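Local coordinates for Non-reducing end beta-L-arabinofuranosidase (Bacteroides thetaiotaomicron, PDB 5MQO), which probably hydrolyses glycosidic linkages in plant pectin as a GH127-family glycoside hydrolase, possibly acting as an aceric acidase, at residues 500-506 against 517-523. Sequence-based numbering, arbitrary orientation.
Sequences ELALVQE and VTLNKVP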
loop_
_atom_site.group_PDB
_atom_site.type_symbol
_atom_site.label_atom_id
_atom_site.label_comp_id
_atom_site.label_asym_id
_atom_site.label_seq_id
_atom_site.Cartn_x
_atom_site.Cartn_y
_atom_site.Cartn_z
ATOM N N GLU A 500 -27.330 3.185 14.372
ATOM C CA GLU A 500 -25.893 3.196 14.616
ATOM C C GLU A 500 -25.408 1.877 15.169
ATOM O O GLU A 500 -26.097 1.216 15.935
ATOM C CB GLU A 500 -25.490 4.271 15.629
ATOM C CG GLU A 500 -25.011 5.585 15.031
ATOM C CD GLU A 500 -24.177 6.426 16.004
ATOM O OE1 GLU A 500 -23.816 5.940 17.116
ATOM O OE2 GLU A 500 -23.876 7.590 15.635
ATOM N N LEU A 501 -24.205 1.510 14.761
ATOM C CA LEU A 501 -23.446 0.469 15.404
ATOM C C LEU A 501 -22.115 1.120 15.629
ATOM O O LEU A 501 -21.516 1.623 14.688
ATOM C CB LEU A 501 -23.320 -0.738 14.490
ATOM C CG LEU A 501 -22.779 -2.016 15.124
ATOM C CD1 LEU A 501 -23.128 -3.207 14.242
ATOM C CD2 LEU A 501 -21.280 -1.923 15.364
ATOM N N ALA A 502 -21.671 1.164 16.876
ATOM C CA ALA A 502 -20.381 1.765 17.189
ATOM C C ALA A 502 -19.551 0.755 17.924
ATOM O O ALA A 502 -20.076 0.038 18.763
ATOM C CB ALA A 502 -20.562 3.000 18.036
ATOM N N LEU A 503 -18.265 0.670 17.612
ATOM C CA LEU A 503 -17.405 -0.183 18.409
ATOM C C LEU A 503 -16.044 0.458 18.682
ATOM O O LEU A 503 -15.662 1.447 18.073
ATOM C CB LEU A 503 -17.316 -1.593 17.810
ATOM C CG LEU A 503 -16.807 -1.778 16.373
ATOM C CD1 LEU A 503 -15.286 -1.720 16.277
ATOM C CD2 LEU A 503 -17.305 -3.097 15.809
ATOM N N VAL A 504 -15.359 -0.094 19.662
ATOM C CA VAL A 504 -14.069 0.404 20.100
ATOM C C VAL A 504 -13.064 -0.744 20.056
ATOM O O VAL A 504 -13.301 -1.817 20.630
ATOM C CB VAL A 504 -14.132 0.993 21.522
ATOM C CG1 VAL A 504 -12.844 1.729 21.847
ATOM C CG2 VAL A 504 -15.300 1.949 21.623
ATOM N N GLN A 505 -11.947 -0.498 19.374
ATOM C CA GLN A 505 -10.893 -1.478 19.193
ATOM C C GLN A 505 -9.725 -1.035 20.041
ATOM O O GLN A 505 -9.259 0.091 19.886
ATOM C CB GLN A 505 -10.487 -1.545 17.717
ATOM C CG GLN A 505 -9.323 -2.514 17.441
ATOM C CD GLN A 505 -9.332 -3.114 16.041
ATOM O OE1 GLN A 505 -10.327 -3.062 15.328
ATOM N NE2 GLN A 505 -8.248 -3.698 15.664
ATOM N N GLU A 506 -9.262 -1.905 20.935
ATOM C CA GLU A 506 -8.110 -1.596 21.770
ATOM C C GLU A 506 -7.055 -2.643 21.509
ATOM O O GLU A 506 -7.363 -3.829 21.523
ATOM C CB GLU A 506 -8.503 -1.588 23.236
ATOM C CG GLU A 506 -9.828 -0.874 23.514
ATOM C CD GLU A 506 -10.074 -0.668 25.001
ATOM O OE1 GLU A 506 -10.593 -1.595 25.675
ATOM O OE2 GLU A 506 -9.719 0.425 25.488
ATOM N N VAL A 517 -12.217 -5.942 20.802
ATOM C CA VAL A 517 -13.311 -5.221 20.175
ATOM C C VAL A 517 -14.442 -5.128 21.199
ATOM O O VAL A 517 -14.927 -6.135 21.725
ATOM C CB VAL A 517 -13.753 -5.889 18.847
ATOM C CG1 VAL A 517 -14.936 -5.160 18.212
ATOM C CG2 VAL A 517 -12.576 -5.878 17.881
ATOM N N THR A 518 -14.827 -3.898 21.497
ATOM C CA THR A 518 -15.865 -3.622 22.463
ATOM C C THR A 518 -17.003 -2.971 21.703
ATOM O O THR A 518 -16.759 -2.013 20.982
ATOM C CB THR A 518 -15.350 -2.661 23.546
ATOM O OG1 THR A 518 -14.098 -3.147 24.075
ATOM C CG2 THR A 518 -16.378 -2.507 24.648
ATOM N N LEU A 519 -18.226 -3.483 21.881
ATOM C CA LEU A 519 -19.436 -2.933 21.246
ATOM C C LEU A 519 -20.155 -1.882 22.067
ATOM O O LEU A 519 -20.826 -2.245 23.019
ATOM C CB LEU A 519 -20.421 -4.059 21.010
ATOM C CG LEU A 519 -19.940 -5.016 19.936
ATOM C CD1 LEU A 519 -20.621 -6.347 20.145
ATOM C CD2 LEU A 519 -20.220 -4.462 18.534
ATOM N N ASN A 520 -20.049 -0.601 21.691
ATOM C CA ASN A 520 -20.732 0.481 22.427
ATOM C C ASN A 520 -22.191 0.531 22.104
ATOM O O ASN A 520 -22.990 0.374 22.984
ATOM C CB ASN A 520 -20.157 1.857 22.138
ATOM C CG ASN A 520 -18.740 2.021 22.618
ATOM O OD1 ASN A 520 -18.045 2.925 22.153
ATOM N ND2 ASN A 520 -18.285 1.161 23.527
ATOM N N LYS A 521 -22.537 0.773 20.849
ATOM C CA LYS A 521 -23.940 0.859 20.436
ATOM C C LYS A 521 -24.223 -0.248 19.458
ATOM O O LYS A 521 -23.443 -0.462 18.529
ATOM C CB LYS A 521 -24.258 2.219 19.806
ATOM C CG LYS A 521 -23.766 3.385 20.658
ATOM C CD LYS A 521 -24.721 4.566 20.682
ATOM C CE LYS A 521 -24.749 5.164 22.085
ATOM N NZ LYS A 521 -25.607 6.377 22.134
ATOM N N VAL A 522 -25.298 -0.983 19.719
ATOM C CA VAL A 522 -25.849 -1.954 18.796
ATOM C C VAL A 522 -27.252 -1.468 18.594
ATOM O O VAL A 522 -27.936 -1.169 19.585
ATOM C CB VAL A 522 -25.894 -3.380 19.397
ATOM C CG1 VAL A 522 -26.647 -4.347 18.495
ATOM C CG2 VAL A 522 -24.489 -3.909 19.633
ATOM N N PRO A 523 -27.704 -1.376 17.328
ATOM C CA PRO A 523 -29.121 -1.006 17.169
ATOM C C PRO A 523 -30.015 -2.174 17.623
ATOM O O PRO A 523 -29.647 -3.346 17.421
ATOM C CB PRO A 523 -29.253 -0.706 15.677
ATOM C CG PRO A 523 -28.016 -1.260 15.023
ATOM C CD PRO A 523 -27.086 -1.797 16.058
#
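Ala502 O accepts from two consecutive backbone N-H groups of strand 517-521: Asn520 N at 3.0 Å, on a bent path (131° at the hydrogen), and, more weakly, Lys521 N at 3.3 Å. With Asn520 and Lys521 both facing Ala502, this is a classic beta bulge, which shifts the antiparallel register by one residue. Ala502 N closes the bulge by donating to Lys521 O (2.9 Å). Beyond it, Val504 and Thr518 form a regular hydrogen-bonded pair, in which Val504 N reaches Thr518 O at 2.7 Å and the return bond runs from Thr518 N to Val504 O.

Leu503, Leu519 and Val517 share one face of the sheet, and Leu501 joins them through its CD2. The CG of Leu503 lies between its backbone N and carbonyl carbon (chi1 58°), bringing both its methyls to Val517 CG1, with CD2 4.0 Å from that atom. CD2 of Leu519 touches both Leu503 CB and Leu501 CD2, the latter 4.2 Å away. At the far end Pro523, which has no N-H to donate, sets its ring carbons beside the start of strand 500-506, CD 3.2 Å from Glu500 O and also near Leu501 CB. With an alanine here, the loss of CG and CD would probably open a gap beside Leu501 and let the chain after Val522 turn more freely.

The hairpin belongs to an antiparallel sheet in the GH127 middle domain: strand 489-494 flanks 500-506, and strand 572-577 borders 514-521. Phe529 and Phe533 of strand 529-535, from a second sheet, pack on Leu501 and Val517, respectively, a face-to-face layering of the beta-sandwich kind.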